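Local coordinates for protein putative fructosamine-3-kinase (Thermobifida fusca YX, PDB 3F7W) that probably acts as a kinase of the fructosamine kinase family, transferring phosphate to sugar-derived ketoamine groups, at residues 161-166 against 265-270. Numbering follows the deposited sequence.
Sequences GALTPG and VHVCLF
Val267 and Leu163 each owe their contact to the way the first torsion is set. In Val267, chi1 of 172° leaves CG1 anti to the backbone N and beside the carbonyl carbon, and this branch alone reaches residues 161-166. In Leu163, CG lies anti to the carbonyl carbon (chi1 -65°); the extended line of the chain runs on to CD1, and the other branch, CD2, turns off it to come within 4.2 Å of Val267 CG1. The two side chains meet at a slant, methyl against methyl. Ala162 needs no torsion: its CB points toward the helix and lies 3.6 Å from Val267 CG1. One valine methyl is thus shared by two neighbouring residues of the connection, and the contact, burying 106 Å², is purely apolar.

The backbones stay well apart, Ala162 CA and Val267 CA being 6.9 Å from each other, so the side chains alone bridge the gap. Helix 141-159 completes the packing, since Ala157 touches both Leu163 and Val267, while Leu278 of helix 275-286 also meets Leu163.

Gly161, with positive phi (78°), closes the preceding helix in a Schellman motif, and Thr164 is the N-cap of helix 165-176: its OG1 caps a backbone N in the first turn, and its own N bonds Asp167 OD2. Between them Ala162 and Leu163 supply the apolar groups that dock on Val267 in the last turn of helix 251-270. The example is characteristic of a tight helix-to-helix connection, Schellman stop followed by N-cap, packed against a third helix in the helical part of a protein-kinase-like fold.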
loop_
_atom_site.group_PDB
_atom_site.type_symbol
_atom_site.label_atom_id
_atom_site.label_comp_id
_atom_site.label_asym_id
_atom_site.label_seq_id
_atom_site.Cartn_x
_atom_site.Cartn_y
_atom_site.Cartn_z
ATOM N N GLY A 161 -9.309 -12.607 -19.476
ATOM C CA GLY A 161 -10.700 -13.002 -19.603
ATOM C C GLY A 161 -11.477 -12.917 -18.309
ATOM O O GLY A 161 -12.574 -13.484 -18.224
ATOM N N ALA A 162 -10.954 -12.175 -17.328
ATOM C CA ALA A 162 -11.636 -11.943 -16.060
ATOM C C ALA A 162 -12.681 -10.845 -16.186
ATOM O O ALA A 162 -13.623 -10.785 -15.391
ATOM C CB ALA A 162 -10.632 -11.583 -14.966
ATOM N N LEU A 163 -12.515 -9.982 -17.183
ATOM C CA LEU A 163 -13.448 -8.892 -17.435
ATOM C C LEU A 163 -13.927 -8.979 -18.883
ATOM O O LEU A 163 -13.152 -9.327 -19.777
ATOM C CB LEU A 163 -12.794 -7.537 -17.177
ATOM C CG LEU A 163 -12.364 -7.185 -15.749
ATOM C CD1 LEU A 163 -11.731 -5.807 -15.702
ATOM C CD2 LEU A 163 -13.548 -7.290 -14.769
ATOM N N THR A 164 -15.203 -8.651 -19.098
ATOM C CA THR A 164 -15.824 -8.705 -20.435
ATOM C C THR A 164 -15.603 -7.387 -21.173
ATOM O O THR A 164 -15.270 -6.373 -20.551
ATOM C CB THR A 164 -17.347 -8.898 -20.337
ATOM O OG1 THR A 164 -17.918 -7.774 -19.652
ATOM C CG2 THR A 164 -17.699 -10.187 -19.591
ATOM N N PRO A 165 -15.824 -7.374 -22.495
ATOM C CA PRO A 165 -15.741 -6.090 -23.210
ATOM C C PRO A 165 -16.688 -4.991 -22.661
ATOM O O PRO A 165 -16.335 -3.811 -22.663
ATOM C CB PRO A 165 -16.090 -6.472 -24.648
ATOM C CG PRO A 165 -15.764 -7.946 -24.740
ATOM C CD PRO A 165 -16.118 -8.497 -23.406
ATOM N N GLY A 166 -17.849 -5.399 -22.162
ATOM C CA GLY A 166 -18.805 -4.493 -21.505
ATOM C C GLY A 166 -18.282 -3.936 -20.188
ATOM O O GLY A 166 -18.464 -2.760 -19.896
ATOM N N VAL A 265 -6.565 -4.388 -9.566
ATOM C CA VAL A 265 -5.431 -5.205 -9.141
ATOM C C VAL A 265 -5.918 -6.534 -8.569
ATOM O O VAL A 265 -5.355 -7.574 -8.878
ATOM C CB VAL A 265 -4.532 -4.446 -8.139
ATOM C CG1 VAL A 265 -3.436 -5.381 -7.552
ATOM C CG2 VAL A 265 -3.895 -3.259 -8.847
ATOM N N HIS A 266 -6.984 -6.510 -7.773
ATOM C CA HIS A 266 -7.489 -7.747 -7.153
ATOM C C HIS A 266 -8.019 -8.720 -8.214
ATOM O O HIS A 266 -7.773 -9.936 -8.151
ATOM C CB HIS A 266 -8.530 -7.442 -6.083
ATOM C CG HIS A 266 -8.019 -6.529 -5.017
ATOM N ND1 HIS A 266 -6.692 -6.520 -4.623
ATOM C CD2 HIS A 266 -8.639 -5.576 -4.279
ATOM C CE1 HIS A 266 -6.516 -5.582 -3.710
ATOM N NE2 HIS A 266 -7.683 -5.011 -3.464
ATOM N N VAL A 267 -8.722 -8.177 -9.201
ATOM C CA VAL A 267 -9.250 -8.997 -10.282
ATOM C C VAL A 267 -8.064 -9.597 -11.042
ATOM O O VAL A 267 -8.063 -10.786 -11.368
ATOM C CB VAL A 267 -10.198 -8.216 -11.203
ATOM C CG1 VAL A 267 -10.575 -9.080 -12.449
ATOM C CG2 VAL A 267 -11.475 -7.879 -10.446
ATOM N N CYS A 268 -7.015 -8.802 -11.245
ATOM C CA CYS A 268 -5.796 -9.336 -11.885
ATOM C C CYS A 268 -5.144 -10.467 -11.121
ATOM O O CYS A 268 -4.809 -11.482 -11.706
ATOM C CB CYS A 268 -4.767 -8.240 -12.119
ATOM S SG CYS A 268 -5.214 -7.145 -13.486
ATOM N N LEU A 269 -4.961 -10.269 -9.820
ATOM C CA LEU A 269 -4.222 -11.185 -8.967
ATOM C C LEU A 269 -5.023 -12.378 -8.499
ATOM O O LEU A 269 -4.458 -13.467 -8.360
ATOM C CB LEU A 269 -3.667 -10.447 -7.745
ATOM C CG LEU A 269 -2.512 -9.493 -7.967
ATOM C CD1 LEU A 269 -2.176 -8.826 -6.622
ATOM C CD2 LEU A 269 -1.312 -10.216 -8.583
ATOM N N PHE A 270 -6.324 -12.198 -8.271
ATOM C CA PHE A 270 -7.130 -13.197 -7.554
ATOM C C PHE A 270 -8.342 -13.682 -8.325
ATOM O O PHE A 270 -8.986 -14.642 -7.906
ATOM C CB PHE A 270 -7.519 -12.659 -6.163
ATOM C CG PHE A 270 -6.322 -12.247 -5.340
ATOM C CD1 PHE A 270 -5.409 -13.202 -4.942
ATOM C CD2 PHE A 270 -6.064 -10.908 -5.033
ATOM C CE1 PHE A 270 -4.285 -12.861 -4.241
ATOM C CE2 PHE A 270 -4.938 -10.559 -4.335
ATOM C CZ PHE A 270 -4.032 -11.566 -3.924
#